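Local coordinates for protein N-acetylglucosamine-6-phosphate deacetylase (Thermotoga maritima, PDB 1O12) that probably removes the acetyl group from N-acetylglucosamine 6-phosphate, as a metal-dependent hydrolase of the NagA family that binds one divalent metal cation per subunit, at residues 20-25 with 343-347; 349-353 with 365-369; 79-83 with 117-121; 234-240 with 260-266; 73-79 with 108-112. All blocks are in the same frame, centred on the assembly; numbering follows the deposited sequence.

Contact 1 of 5, residues 20-25 with 343-347; sequences IVDPID and GRIAE
The carboxylate of Asp22 and the guanidinium of Arg344 meet with their planes 51° apart, and the arginine grips the acid side-on through two nitrogens. Arg344 NE reaches Asp22 OD1 at 2.8 Å on its syn lone pair, while Arg344 NH2 lies 3.2 Å from Asp22 OD2. The anti lone pair of Asp22 OD1 takes the backbone N of Ile345 at 2.9 Å in an almost straight bond (174°). With CG anti to the backbone N (chi1 -175°), the acid also faces its own turn, where Asp22 OD2 accepts from the backbone N of Asp25 at 2.8 Å and, from above the carboxylate plane, from Ile24 N. Arg344, bent at chi2 and chi3, curls back so that Ile24 CD1 sits over the centre of one guanidinium face, and Asp25 OD2 lies in plane at the edge. A water donates to both Asp25 OD2 and Ile345 O. With an alanine in place of Asp22, the guanidinium is likely to lose its main counter-charge and the N-H groups of Ile24, Asp25 and Ile345 their acceptor. Beside this polar cluster Ile20 CG2 packs on Ile345 CG2 at 3.7 Å, and both residues touch Val32 of strand 26-35. The Ile24 bond makes an Asx turn and the Asp25 bond, three residues on, the wider Asx motif, tying the end of strand 18-22 to the loop before strand 353-356.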
# COMPACT_ATOMS: atom_id res chain seq x y z
N ILE A 20 -31.35 -10.42 1.41
CA ILE A 20 -30.97 -10.14 0.02
C ILE A 20 -29.69 -9.29 -0.03
O ILE A 20 -29.59 -8.27 0.65
CB ILE A 20 -32.07 -9.37 -0.70
CG1 ILE A 20 -33.37 -10.15 -0.62
CG2 ILE A 20 -31.65 -9.07 -2.16
CD1 ILE A 20 -34.62 -9.27 -0.90
N VAL A 21 -28.74 -9.69 -0.86
CA VAL A 21 -27.51 -8.94 -0.94
C VAL A 21 -27.17 -8.55 -2.35
O VAL A 21 -26.85 -9.41 -3.16
CB VAL A 21 -26.33 -9.74 -0.37
CG1 VAL A 21 -25.12 -8.89 -0.31
CG2 VAL A 21 -26.68 -10.32 1.00
N ASP A 22 -27.25 -7.26 -2.63
CA ASP A 22 -26.91 -6.71 -3.93
C ASP A 22 -25.68 -5.78 -3.72
O ASP A 22 -25.62 -4.99 -2.77
CB ASP A 22 -28.10 -5.91 -4.50
CG ASP A 22 -27.84 -5.42 -5.92
OD1 ASP A 22 -27.83 -6.24 -6.85
OD2 ASP A 22 -27.63 -4.20 -6.11
N PRO A 23 -24.70 -5.86 -4.62
CA PRO A 23 -23.47 -5.07 -4.58
C PRO A 23 -23.74 -3.58 -4.62
O PRO A 23 -22.93 -2.79 -4.16
CB PRO A 23 -22.74 -5.47 -5.84
CG PRO A 23 -23.38 -6.76 -6.26
CD PRO A 23 -24.80 -6.59 -5.89
N ILE A 24 -24.87 -3.20 -5.20
CA ILE A 24 -25.17 -1.78 -5.34
C ILE A 24 -26.27 -1.25 -4.44
O ILE A 24 -26.14 -0.18 -3.86
CB ILE A 24 -25.51 -1.46 -6.82
CG1 ILE A 24 -24.26 -1.62 -7.68
CG2 ILE A 24 -26.04 -0.04 -6.96
CD1 ILE A 24 -24.53 -1.48 -9.15
N ASP A 25 -27.35 -2.00 -4.32
CA ASP A 25 -28.45 -1.59 -3.50
C ASP A 25 -28.28 -1.95 -2.03
O ASP A 25 -29.11 -1.61 -1.21
CB ASP A 25 -29.76 -2.17 -4.07
CG ASP A 25 -30.06 -1.66 -5.47
OD1 ASP A 25 -29.79 -0.46 -5.74
OD2 ASP A 25 -30.57 -2.44 -6.31
N GLY A 343 -24.19 -10.90 -11.53
CA GLY A 343 -23.59 -10.25 -10.37
C GLY A 343 -24.51 -9.30 -9.64
O GLY A 343 -24.07 -8.42 -8.90
N ARG A 344 -25.81 -9.48 -9.82
CA ARG A 344 -26.79 -8.62 -9.20
C ARG A 344 -28.03 -9.39 -8.81
O ARG A 344 -28.28 -10.50 -9.31
CB ARG A 344 -27.21 -7.52 -10.19
CG ARG A 344 -26.09 -6.57 -10.65
CD ARG A 344 -25.68 -5.65 -9.52
NE ARG A 344 -26.77 -4.82 -9.00
CZ ARG A 344 -27.38 -3.83 -9.65
NH1 ARG A 344 -27.01 -3.51 -10.90
NH2 ARG A 344 -28.34 -3.12 -9.04
N ILE A 345 -28.78 -8.80 -7.89
CA ILE A 345 -30.07 -9.31 -7.46
C ILE A 345 -30.91 -8.07 -7.59
O ILE A 345 -31.20 -7.40 -6.61
CB ILE A 345 -30.15 -9.77 -6.00
CG1 ILE A 345 -29.22 -10.97 -5.75
CG2 ILE A 345 -31.61 -10.18 -5.69
CD1 ILE A 345 -29.40 -11.60 -4.35
N ALA A 346 -31.26 -7.76 -8.83
CA ALA A 346 -32.07 -6.60 -9.17
C ALA A 346 -33.01 -6.96 -10.33
O ALA A 346 -32.69 -7.78 -11.19
CB ALA A 346 -31.15 -5.42 -9.56
N GLU A 347 -34.16 -6.32 -10.37
CA GLU A 347 -35.11 -6.57 -11.44
C GLU A 347 -34.52 -6.36 -12.83
O GLU A 347 -33.88 -5.35 -13.10
CB GLU A 347 -36.33 -5.70 -11.23
CG GLU A 347 -37.23 -6.29 -10.18
CD GLU A 347 -38.27 -5.32 -9.65
OE1 GLU A 347 -38.73 -4.47 -10.46
OE2 GLU A 347 -38.63 -5.44 -8.44
O HOH W 1 -32.12 -4.84 -6.02

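Contact 2 of 5, residues 349-353 with 365-369; sequences TRADL and TIKEG
The guanidinium of Arg350 and the carboxylate of Glu368 meet with their planes 71° apart. Glu368 OE2 lies at the guanidinium edge, somewhat tilted from its plane and 2.7 Å from Arg350 NE, and the arginine in turn comes from above the carboxylate plane. A second flat group, the Asp352 carboxylate, divides its oxygens between two partners. Asp352 OD1 receives the backbone N of Glu368 at 2.8 Å, nearly along the C-O axis, whereas Lys367 NZ stands above the plane, 2.9 Å from Asp352 OD2. The Asp352 and Lys367 side chains run side by side in the same direction, which brings Lys367 CD against OD1 as well. Asp352 CG lies anti to its carbonyl carbon (chi1 -73°), and from there OD1 can face the turning backbone after Lys367. A leucine in place of Asp352 would probably leave the Lys367 ammonium without its close counter-charge and the N-H of Glu368 without an acceptor. Next to these charged groups along the chain, Leu353 and Ile366 exchange two backbone bonds, N to O and O to N, each 2.8 Å. Ile366 CG2 rests on Ala351 O at 3.4 Å, and that oxygen accepts a weak bond from Gly369 N. Both Glu368 and Gly369 have positive phi, as the chain turns into strand 370-374. Leu353 with Ile366 is a hydrogen-bonded antiparallel pair, closing the open end of the hairpin of strands 353-356 and 362-367.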
# COMPACT_ATOMS: atom_id res chain seq x y z
N THR A 349 -32.33 -8.61 -14.31
CA THR A 349 -31.10 -9.37 -14.51
C THR A 349 -31.27 -10.90 -14.45
O THR A 349 -32.33 -11.42 -14.07
CB THR A 349 -30.06 -8.93 -13.48
OG1 THR A 349 -30.47 -9.34 -12.17
CG2 THR A 349 -29.91 -7.41 -13.49
N ARG A 350 -30.21 -11.62 -14.82
CA ARG A 350 -30.23 -13.07 -14.81
C ARG A 350 -30.28 -13.67 -13.40
O ARG A 350 -29.58 -13.23 -12.48
CB ARG A 350 -29.00 -13.63 -15.53
CG ARG A 350 -28.81 -13.07 -16.94
CD ARG A 350 -29.83 -13.60 -17.93
NE ARG A 350 -29.37 -14.80 -18.63
CZ ARG A 350 -28.33 -14.86 -19.48
NH1 ARG A 350 -27.60 -13.78 -19.76
NH2 ARG A 350 -28.03 -16.03 -20.06
N ALA A 351 -31.11 -14.71 -13.24
CA ALA A 351 -31.22 -15.35 -11.95
C ALA A 351 -30.10 -16.36 -11.63
O ALA A 351 -30.36 -17.56 -11.52
CB ALA A 351 -32.59 -16.01 -11.80
N ASP A 352 -28.86 -15.89 -11.52
CA ASP A 352 -27.77 -16.78 -11.10
C ASP A 352 -27.62 -16.37 -9.63
O ASP A 352 -27.18 -15.25 -9.31
CB ASP A 352 -26.48 -16.52 -11.90
CG ASP A 352 -26.56 -17.04 -13.36
OD1 ASP A 352 -27.52 -17.78 -13.68
OD2 ASP A 352 -25.66 -16.72 -14.17
N LEU A 353 -28.00 -17.27 -8.73
CA LEU A 353 -27.98 -16.95 -7.31
C LEU A 353 -27.45 -18.05 -6.42
O LEU A 353 -27.42 -19.21 -6.81
CB LEU A 353 -29.39 -16.62 -6.86
CG LEU A 353 -30.20 -15.61 -7.65
CD1 LEU A 353 -31.69 -15.91 -7.48
CD2 LEU A 353 -29.84 -14.21 -7.19
N THR A 365 -27.84 -23.46 -4.96
CA THR A 365 -27.34 -22.67 -6.07
C THR A 365 -28.36 -22.70 -7.19
O THR A 365 -28.98 -23.72 -7.45
CB THR A 365 -25.97 -23.24 -6.57
OG1 THR A 365 -25.05 -23.26 -5.47
CG2 THR A 365 -25.38 -22.39 -7.68
N ILE A 366 -28.53 -21.57 -7.84
CA ILE A 366 -29.47 -21.42 -8.93
C ILE A 366 -28.74 -20.83 -10.11
O ILE A 366 -28.04 -19.84 -9.95
CB ILE A 366 -30.60 -20.49 -8.50
CG1 ILE A 366 -31.33 -21.13 -7.29
CG2 ILE A 366 -31.54 -20.18 -9.70
CD1 ILE A 366 -32.22 -20.20 -6.52
N LYS A 367 -28.88 -21.45 -11.27
CA LYS A 367 -28.25 -21.02 -12.53
C LYS A 367 -29.43 -20.84 -13.48
O LYS A 367 -30.17 -21.79 -13.70
CB LYS A 367 -27.35 -22.14 -13.06
CG LYS A 367 -26.07 -21.74 -13.73
CD LYS A 367 -26.27 -20.76 -14.85
CE LYS A 367 -24.92 -20.37 -15.44
NZ LYS A 367 -24.83 -18.93 -15.85
N GLU A 368 -29.63 -19.65 -14.03
CA GLU A 368 -30.77 -19.48 -14.92
C GLU A 368 -32.06 -20.04 -14.28
O GLU A 368 -32.59 -21.04 -14.76
CB GLU A 368 -30.54 -20.22 -16.24
CG GLU A 368 -29.79 -19.42 -17.27
CD GLU A 368 -30.55 -18.17 -17.70
OE1 GLU A 368 -31.60 -18.31 -18.36
OE2 GLU A 368 -30.10 -17.05 -17.37
N GLY A 369 -32.54 -19.40 -13.21
CA GLY A 369 -33.76 -19.84 -12.55
C GLY A 369 -33.96 -21.31 -12.21
O GLY A 369 -35.02 -21.68 -11.69

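Contact 3 of 5, residues 79-83 with 117-121; sequences EEFLY and PSTSL
Glu79 and Thr119 carry the contact: the extended glutamate reaches from its helix to place OE2 next to Thr119 OG1, which donates to it. The modelled separation is too short to be trusted, so the details of this bond are doubtful. Glu79 OE1 is held from its own helix by Tyr83 OH at 2.7 Å, on the anti side and 25° out of the carboxylate plane, and receives a weak bond from the backbone N of Ser120. The Tyr83 bond, with the threonine at the other oxygen, probably restricts rotation of the carboxylate. Thr119 OG1 also accepts from the N of Leu121 at 2.9 Å, closing an ST turn just where the loop after helix 99-115 enters strand 121-127, a parallel strand of the TIM-barrel-type amidohydrolase fold. Ser120, with OG between the backbone N and carbonyl carbon (chi1 50°), turns Ser120 OG against Glu79 CG, 3.2 Å away; its bond to Tyr83 OH is weak. Further out, Tyr112 of helix 99-115 adds a second hydroxyl at Glu79 OE2. The Tyr83 side chain touches Val372 and Phe373 of strand 370-374, and Ser120 packs on Phe90 of strand 87-93.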
# COMPACT_ATOMS: atom_id res chain seq x y z
N GLU A 79 -17.86 -28.10 -13.78
CA GLU A 79 -19.11 -27.38 -13.63
C GLU A 79 -20.00 -27.90 -12.50
O GLU A 79 -20.44 -27.15 -11.63
CB GLU A 79 -19.92 -27.42 -14.92
CG GLU A 79 -21.33 -26.84 -14.79
CD GLU A 79 -22.03 -26.64 -16.13
OE1 GLU A 79 -23.21 -26.21 -16.14
OE2 GLU A 79 -21.42 -26.92 -17.19
N GLU A 80 -20.26 -29.20 -12.55
CA GLU A 80 -21.09 -29.87 -11.60
C GLU A 80 -20.58 -29.66 -10.16
O GLU A 80 -21.37 -29.38 -9.25
CB GLU A 80 -21.13 -31.36 -12.00
CG GLU A 80 -22.15 -32.21 -11.26
CD GLU A 80 -23.45 -31.45 -10.97
OE1 GLU A 80 -24.02 -30.81 -11.90
OE2 GLU A 80 -23.91 -31.51 -9.80
N PHE A 81 -19.28 -29.76 -9.93
CA PHE A 81 -18.81 -29.54 -8.57
C PHE A 81 -18.96 -28.09 -8.12
O PHE A 81 -19.43 -27.82 -7.01
CB PHE A 81 -17.34 -29.93 -8.42
CG PHE A 81 -16.82 -29.73 -7.04
CD1 PHE A 81 -17.27 -30.55 -6.00
CD2 PHE A 81 -15.95 -28.68 -6.75
CE1 PHE A 81 -16.87 -30.31 -4.66
CE2 PHE A 81 -15.55 -28.44 -5.42
CZ PHE A 81 -16.01 -29.26 -4.38
N LEU A 82 -18.56 -27.17 -8.99
CA LEU A 82 -18.62 -25.74 -8.70
C LEU A 82 -19.97 -25.23 -8.20
O LEU A 82 -20.03 -24.26 -7.42
CB LEU A 82 -18.16 -24.94 -9.92
CG LEU A 82 -16.67 -25.17 -10.16
CD1 LEU A 82 -16.18 -24.21 -11.20
CD2 LEU A 82 -15.89 -24.99 -8.86
N TYR A 83 -21.05 -25.88 -8.63
CA TYR A 83 -22.37 -25.47 -8.19
C TYR A 83 -22.48 -25.65 -6.68
O TYR A 83 -23.17 -24.89 -6.01
CB TYR A 83 -23.45 -26.28 -8.91
CG TYR A 83 -23.67 -25.83 -10.35
CD1 TYR A 83 -23.76 -24.47 -10.67
CD2 TYR A 83 -23.77 -26.76 -11.41
CE1 TYR A 83 -23.95 -24.04 -11.98
CE2 TYR A 83 -23.97 -26.33 -12.73
CZ TYR A 83 -24.05 -24.99 -13.00
OH TYR A 83 -24.20 -24.55 -14.28
N PRO A 117 -25.86 -25.04 -23.65
CA PRO A 117 -26.16 -23.60 -23.67
C PRO A 117 -26.46 -22.91 -22.32
O PRO A 117 -26.42 -21.68 -22.24
CB PRO A 117 -27.31 -23.50 -24.70
CG PRO A 117 -27.93 -24.86 -24.67
CD PRO A 117 -26.73 -25.76 -24.60
N SER A 118 -26.76 -23.64 -21.26
CA SER A 118 -27.00 -22.95 -20.00
C SER A 118 -25.86 -23.19 -18.96
O SER A 118 -26.03 -22.91 -17.77
CB SER A 118 -28.38 -23.31 -19.42
OG SER A 118 -28.37 -24.59 -18.83
N THR A 119 -24.71 -23.68 -19.43
CA THR A 119 -23.55 -23.94 -18.57
C THR A 119 -22.95 -22.73 -17.81
O THR A 119 -23.12 -21.56 -18.18
CB THR A 119 -22.36 -24.56 -19.38
OG1 THR A 119 -21.27 -24.80 -18.49
CG2 THR A 119 -21.86 -23.60 -20.47
N SER A 120 -22.22 -23.04 -16.76
CA SER A 120 -21.57 -22.00 -15.98
C SER A 120 -20.22 -21.66 -16.62
O SER A 120 -19.57 -20.70 -16.25
CB SER A 120 -21.42 -22.45 -14.51
OG SER A 120 -20.83 -23.75 -14.40
N LEU A 121 -19.82 -22.43 -17.63
CA LEU A 121 -18.56 -22.16 -18.30
C LEU A 121 -18.65 -20.99 -19.29
O LEU A 121 -19.27 -21.08 -20.34
CB LEU A 121 -18.10 -23.41 -19.03
CG LEU A 121 -16.88 -23.24 -19.92
CD1 LEU A 121 -15.61 -23.18 -19.08
CD2 LEU A 121 -16.79 -24.43 -20.89

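Contact 4 of 5, residues 234-240 with 260-266; sequences VKLELIC and NGIVLVT
Strands 235-239 and 262-265 run parallel, their axes at 31°, with bonds alternating from Leu236 N to Gly261 O (2.9 Å), Val263 N to Leu236 O (2.8 Å) and Leu238 N to Val263 O. Helix 247-257 joins them in a beta-alpha-beta unit of the TIM-barrel-type amidohydrolase fold. Side chains alternate between two faces. On the helix-facing side, Leu238 CD1 lies across Ile262 CG2 at 3.9 Å, both residues touching Val253 of the connecting helix, and Cys240 SG touches Leu264 CD1. Glu237, Ile239, Val263 and Val265 occupy the opposite face. There Glu237 takes the less usual position with CG between the backbone N and carbonyl carbon (chi1 77°), and its extended chain passes over Val265 CG2, which comes within 3.4 Å of Glu237 OE2. The Glu237 side chain, about 7 Å from the bound iron, finds polar partners beyond the two strands: OE1 accepts from His61 ND1 and from the N of His209, an iron ligand, and OE2 forms a salt bridge with Arg206. This is consistent with a second-shell role. Ile239 CG1 packs on Val265 CG1 and also neighbours His244 and Asp267, the predicted substrate-binding and proton donor/acceptor residues. At the other end, Lys235 NZ reaches Asn260 O. Where the strands part, Val265 N keeps a weak bond to Leu238 O, and a water donates to Leu238 O (2.7 Å) and Val265 O (2.8 Å) while accepting from Cys240 N.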
# COMPACT_ATOMS: atom_id res chain seq x y z
N VAL A 234 -7.74 -0.35 -11.35
CA VAL A 234 -7.06 -1.60 -11.71
C VAL A 234 -7.54 -2.57 -10.64
O VAL A 234 -7.37 -2.31 -9.44
CB VAL A 234 -5.51 -1.51 -11.55
CG1 VAL A 234 -4.91 -2.91 -11.47
CG2 VAL A 234 -4.91 -0.77 -12.70
N LYS A 235 -8.14 -3.69 -11.04
CA LYS A 235 -8.61 -4.62 -10.02
C LYS A 235 -7.53 -5.68 -9.76
O LYS A 235 -6.74 -6.00 -10.65
CB LYS A 235 -9.92 -5.27 -10.46
CG LYS A 235 -11.01 -4.28 -10.86
CD LYS A 235 -12.37 -4.97 -10.91
CE LYS A 235 -13.47 -4.02 -11.35
NZ LYS A 235 -13.40 -2.71 -10.62
N LEU A 236 -7.51 -6.24 -8.55
CA LEU A 236 -6.50 -7.23 -8.22
C LEU A 236 -7.15 -8.53 -7.83
O LEU A 236 -8.07 -8.55 -7.01
CB LEU A 236 -5.63 -6.77 -7.05
CG LEU A 236 -5.10 -5.33 -7.03
CD1 LEU A 236 -4.27 -5.10 -5.79
CD2 LEU A 236 -4.26 -5.10 -8.29
N GLU A 237 -6.71 -9.64 -8.41
CA GLU A 237 -7.32 -10.87 -7.97
C GLU A 237 -6.50 -11.37 -6.77
O GLU A 237 -5.30 -11.21 -6.72
CB GLU A 237 -7.45 -11.89 -9.14
CG GLU A 237 -6.24 -12.63 -9.59
CD GLU A 237 -6.51 -13.57 -10.77
OE1 GLU A 237 -5.70 -14.49 -10.97
OE2 GLU A 237 -7.51 -13.40 -11.52
N LEU A 238 -7.18 -11.93 -5.77
CA LEU A 238 -6.53 -12.41 -4.57
C LEU A 238 -6.90 -13.86 -4.22
O LEU A 238 -8.07 -14.22 -4.24
CB LEU A 238 -6.92 -11.54 -3.38
CG LEU A 238 -6.88 -10.02 -3.32
CD1 LEU A 238 -7.25 -9.63 -1.87
CD2 LEU A 238 -5.49 -9.46 -3.70
N ILE A 239 -5.91 -14.68 -3.89
CA ILE A 239 -6.20 -16.05 -3.48
C ILE A 239 -6.28 -16.06 -1.95
O ILE A 239 -5.24 -16.00 -1.30
CB ILE A 239 -5.09 -17.01 -3.94
CG1 ILE A 239 -5.00 -17.03 -5.47
CG2 ILE A 239 -5.34 -18.43 -3.38
CD1 ILE A 239 -3.69 -17.58 -6.00
N CYS A 240 -7.48 -16.13 -1.38
CA CYS A 240 -7.61 -16.09 0.07
C CYS A 240 -7.53 -17.38 0.84
O CYS A 240 -8.45 -17.73 1.57
CB CYS A 240 -8.89 -15.39 0.47
SG CYS A 240 -8.80 -13.72 0.02
N ASN A 260 -14.32 -2.62 -3.98
CA ASN A 260 -14.40 -2.27 -5.40
C ASN A 260 -13.19 -2.67 -6.25
O ASN A 260 -13.31 -2.78 -7.46
CB ASN A 260 -14.61 -0.75 -5.53
CG ASN A 260 -15.55 -0.18 -4.45
OD1 ASN A 260 -15.40 -0.46 -3.22
ND2 ASN A 260 -16.51 0.63 -4.89
N GLY A 261 -12.02 -2.88 -5.63
CA GLY A 261 -10.84 -3.21 -6.41
C GLY A 261 -10.26 -4.59 -6.22
O GLY A 261 -9.10 -4.81 -6.55
N ILE A 262 -11.06 -5.53 -5.71
CA ILE A 262 -10.59 -6.90 -5.47
C ILE A 262 -11.48 -7.96 -6.12
O ILE A 262 -12.70 -7.91 -6.05
CB ILE A 262 -10.50 -7.17 -3.97
CG1 ILE A 262 -9.27 -6.47 -3.40
CG2 ILE A 262 -10.50 -8.64 -3.69
CD1 ILE A 262 -9.38 -6.24 -1.89
N VAL A 263 -10.84 -8.93 -6.76
CA VAL A 263 -11.58 -9.99 -7.41
C VAL A 263 -11.23 -11.30 -6.75
O VAL A 263 -10.08 -11.74 -6.80
CB VAL A 263 -11.24 -10.03 -8.89
CG1 VAL A 263 -11.50 -11.43 -9.47
CG2 VAL A 263 -12.08 -9.03 -9.61
N LEU A 264 -12.20 -11.95 -6.11
CA LEU A 264 -11.87 -13.23 -5.46
C LEU A 264 -11.61 -14.26 -6.55
O LEU A 264 -12.22 -14.24 -7.61
CB LEU A 264 -13.00 -13.67 -4.54
CG LEU A 264 -12.67 -13.60 -3.04
CD1 LEU A 264 -11.73 -12.47 -2.76
CD2 LEU A 264 -13.93 -13.47 -2.22
N VAL A 265 -10.69 -15.17 -6.28
CA VAL A 265 -10.31 -16.17 -7.25
C VAL A 265 -9.90 -17.43 -6.47
O VAL A 265 -9.55 -17.36 -5.29
CB VAL A 265 -9.11 -15.59 -8.09
CG1 VAL A 265 -7.99 -16.54 -8.16
CG2 VAL A 265 -9.59 -15.15 -9.47
N THR A 266 -9.93 -18.59 -7.11
CA THR A 266 -9.57 -19.80 -6.42
C THR A 266 -8.16 -20.30 -6.78
O THR A 266 -7.39 -20.66 -5.88
CB THR A 266 -10.66 -20.88 -6.70
OG1 THR A 266 -11.00 -21.56 -5.49
CG2 THR A 266 -10.23 -21.85 -7.76
O HOH W 2 -9.73 -15.88 -2.89

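Contact 5 of 5, residues 73-79 with 108-112; sequences CDFSEME and KARDY
Phe75 and Tyr112 form the centre of an aromatic helix-to-helix contact on the outside of the TIM-barrel-type amidohydrolase domain, where the first turn of helix 75-83 meets helix 99-115. The axes of the short helical segments pass 11.9 Å apart at an angle of 64°, a wide separation bridged by these large side chains. They slide past each other in opposite directions, and their rings are oblique, with centroids 5.5 Å apart. The closer fit is a CH-pi contact: Phe75 CB stands over the middle of the Tyr112 ring, 3.6 Å from its centroid and only 2° off the normal. Tyr112 reaches there because its CG is anti to the backbone N (chi1 -178°), which sends the ring out from its helix towards the other one. The Phe75 ring meanwhile presses on the backbone of the second helix, CE1 coming to 3.4 Å from Ala109 CA, and its CZ packs against Ala109 CB. Leu121 of strand 121-127 and Ala92 of strand 87-93 also touch Phe75, so that its ring lies between helix 99-115 and the barrel strands. At the outer margin Cys73 SG lies alongside the aliphatic chain of Lys108, 3.6 Å from CD, while the lysine's ammonium pairs with Glu104. The tyrosine hydroxyl passes close by Ser76. From above the carboxylate plane, Tyr112 OH donates at 2.7 Å to Glu79 OE2, the oxygen that Thr119 also approaches.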
# COMPACT_ATOMS: atom_id res chain seq x y z
N CYS A 73 -9.79 -31.12 -20.25
CA CYS A 73 -11.09 -30.58 -20.61
C CYS A 73 -12.26 -31.23 -19.93
O CYS A 73 -13.27 -31.51 -20.57
CB CYS A 73 -11.28 -30.66 -22.11
SG CYS A 73 -9.93 -29.91 -23.06
N ASP A 74 -12.13 -31.45 -18.63
CA ASP A 74 -13.20 -32.05 -17.85
C ASP A 74 -14.16 -30.95 -17.41
O ASP A 74 -14.39 -30.75 -16.22
CB ASP A 74 -12.61 -32.75 -16.63
CG ASP A 74 -11.49 -33.70 -16.99
OD1 ASP A 74 -11.75 -34.67 -17.73
OD2 ASP A 74 -10.33 -33.47 -16.55
N PHE A 75 -14.72 -30.24 -18.37
CA PHE A 75 -15.65 -29.16 -18.08
C PHE A 75 -16.88 -29.63 -17.32
O PHE A 75 -17.28 -29.02 -16.32
CB PHE A 75 -16.07 -28.48 -19.39
CG PHE A 75 -14.91 -28.06 -20.24
CD1 PHE A 75 -14.84 -28.45 -21.58
CD2 PHE A 75 -13.87 -27.30 -19.69
CE1 PHE A 75 -13.74 -28.11 -22.36
CE2 PHE A 75 -12.76 -26.95 -20.47
CZ PHE A 75 -12.69 -27.35 -21.81
N SER A 76 -17.50 -30.71 -17.77
CA SER A 76 -18.68 -31.24 -17.12
C SER A 76 -18.44 -31.54 -15.66
O SER A 76 -19.30 -31.29 -14.82
CB SER A 76 -19.15 -32.51 -17.80
OG SER A 76 -20.40 -32.89 -17.25
N GLU A 77 -17.28 -32.11 -15.35
CA GLU A 77 -16.98 -32.43 -13.96
C GLU A 77 -16.79 -31.15 -13.16
O GLU A 77 -17.39 -30.99 -12.09
CB GLU A 77 -15.74 -33.33 -13.80
CG GLU A 77 -15.94 -34.74 -14.28
CD GLU A 77 -15.91 -34.84 -15.78
OE1 GLU A 77 -16.27 -35.91 -16.32
OE2 GLU A 77 -15.51 -33.84 -16.44
N MSE A 78 -15.97 -30.25 -13.69
CA MSE A 78 -15.72 -28.98 -13.00
C MSE A 78 -17.03 -28.25 -12.74
O MSE A 78 -17.30 -27.84 -11.60
CB MSE A 78 -14.79 -28.11 -13.84
CG MSE A 78 -13.40 -28.70 -13.96
SE MSE A 78 -12.13 -27.69 -15.07
CE MSE A 78 -11.84 -26.14 -13.91
N GLU A 79 -17.86 -28.10 -13.78
CA GLU A 79 -19.11 -27.38 -13.63
C GLU A 79 -20.00 -27.90 -12.50
O GLU A 79 -20.44 -27.15 -11.63
CB GLU A 79 -19.92 -27.42 -14.92
CG GLU A 79 -21.33 -26.84 -14.79
CD GLU A 79 -22.03 -26.64 -16.13
OE1 GLU A 79 -23.21 -26.21 -16.14
OE2 GLU A 79 -21.42 -26.92 -17.19
N LYS A 108 -12.58 -27.74 -27.59
CA LYS A 108 -13.49 -28.55 -26.80
C LYS A 108 -14.39 -27.71 -25.89
O LYS A 108 -15.53 -28.10 -25.58
CB LYS A 108 -12.71 -29.54 -25.97
CG LYS A 108 -12.05 -30.66 -26.78
CD LYS A 108 -11.48 -31.69 -25.79
CE LYS A 108 -10.72 -32.81 -26.48
NZ LYS A 108 -10.51 -33.96 -25.53
N ALA A 109 -13.90 -26.56 -25.46
CA ALA A 109 -14.71 -25.70 -24.61
C ALA A 109 -15.81 -25.11 -25.51
O ALA A 109 -16.98 -25.00 -25.10
CB ALA A 109 -13.85 -24.59 -23.99
N ARG A 110 -15.43 -24.73 -26.74
CA ARG A 110 -16.37 -24.18 -27.71
C ARG A 110 -17.48 -25.20 -28.00
O ARG A 110 -18.65 -24.83 -28.07
CB ARG A 110 -15.64 -23.84 -29.03
CG ARG A 110 -16.52 -23.17 -30.14
CD ARG A 110 -15.94 -23.47 -31.56
NE ARG A 110 -15.92 -24.91 -31.85
CZ ARG A 110 -15.21 -25.51 -32.81
NH1 ARG A 110 -14.44 -24.80 -33.61
NH2 ARG A 110 -15.24 -26.82 -32.94
N ASP A 111 -17.11 -26.47 -28.15
CA ASP A 111 -18.10 -27.51 -28.43
C ASP A 111 -18.94 -27.76 -27.18
O ASP A 111 -20.15 -28.05 -27.26
CB ASP A 111 -17.44 -28.83 -28.84
CG ASP A 111 -16.69 -28.75 -30.16
OD1 ASP A 111 -16.98 -27.85 -30.99
OD2 ASP A 111 -15.83 -29.62 -30.39
N TYR A 112 -18.28 -27.68 -26.02
CA TYR A 112 -18.97 -27.89 -24.77
C TYR A 112 -19.99 -26.79 -24.53
O TYR A 112 -21.06 -27.03 -23.98
CB TYR A 112 -17.96 -27.91 -23.62
CG TYR A 112 -18.62 -28.19 -22.29
CD1 TYR A 112 -18.88 -29.50 -21.90
CD2 TYR A 112 -19.03 -27.15 -21.45
CE1 TYR A 112 -19.52 -29.77 -20.72
CE2 TYR A 112 -19.68 -27.41 -20.26
CZ TYR A 112 -19.93 -28.73 -19.89
OH TYR A 112 -20.55 -29.05 -18.68

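From the N terminus, strand 18-22 opens contact 1, which closes only at 343-347, and contacts 3, 4 and 5 are nested inside its long loop. Contacts 5 and 3 cross along the chain: 73-79 and 79-83 come first, sharing Glu79, and are followed by 108-112 and 117-121. Together they join helix 75-83 to helix 99-115 and the loop beyond it. Contact 4 then closes a short beta-alpha-beta loop. Contact 2 follows contact 1 in series, closing the short hairpin loop of 354-364, and touches it where Leu353 packs on Ile345. It also meets contact 3, through Thr365 and Tyr83, so the C-terminal strands are linked to both the N-terminal strands and the barrel.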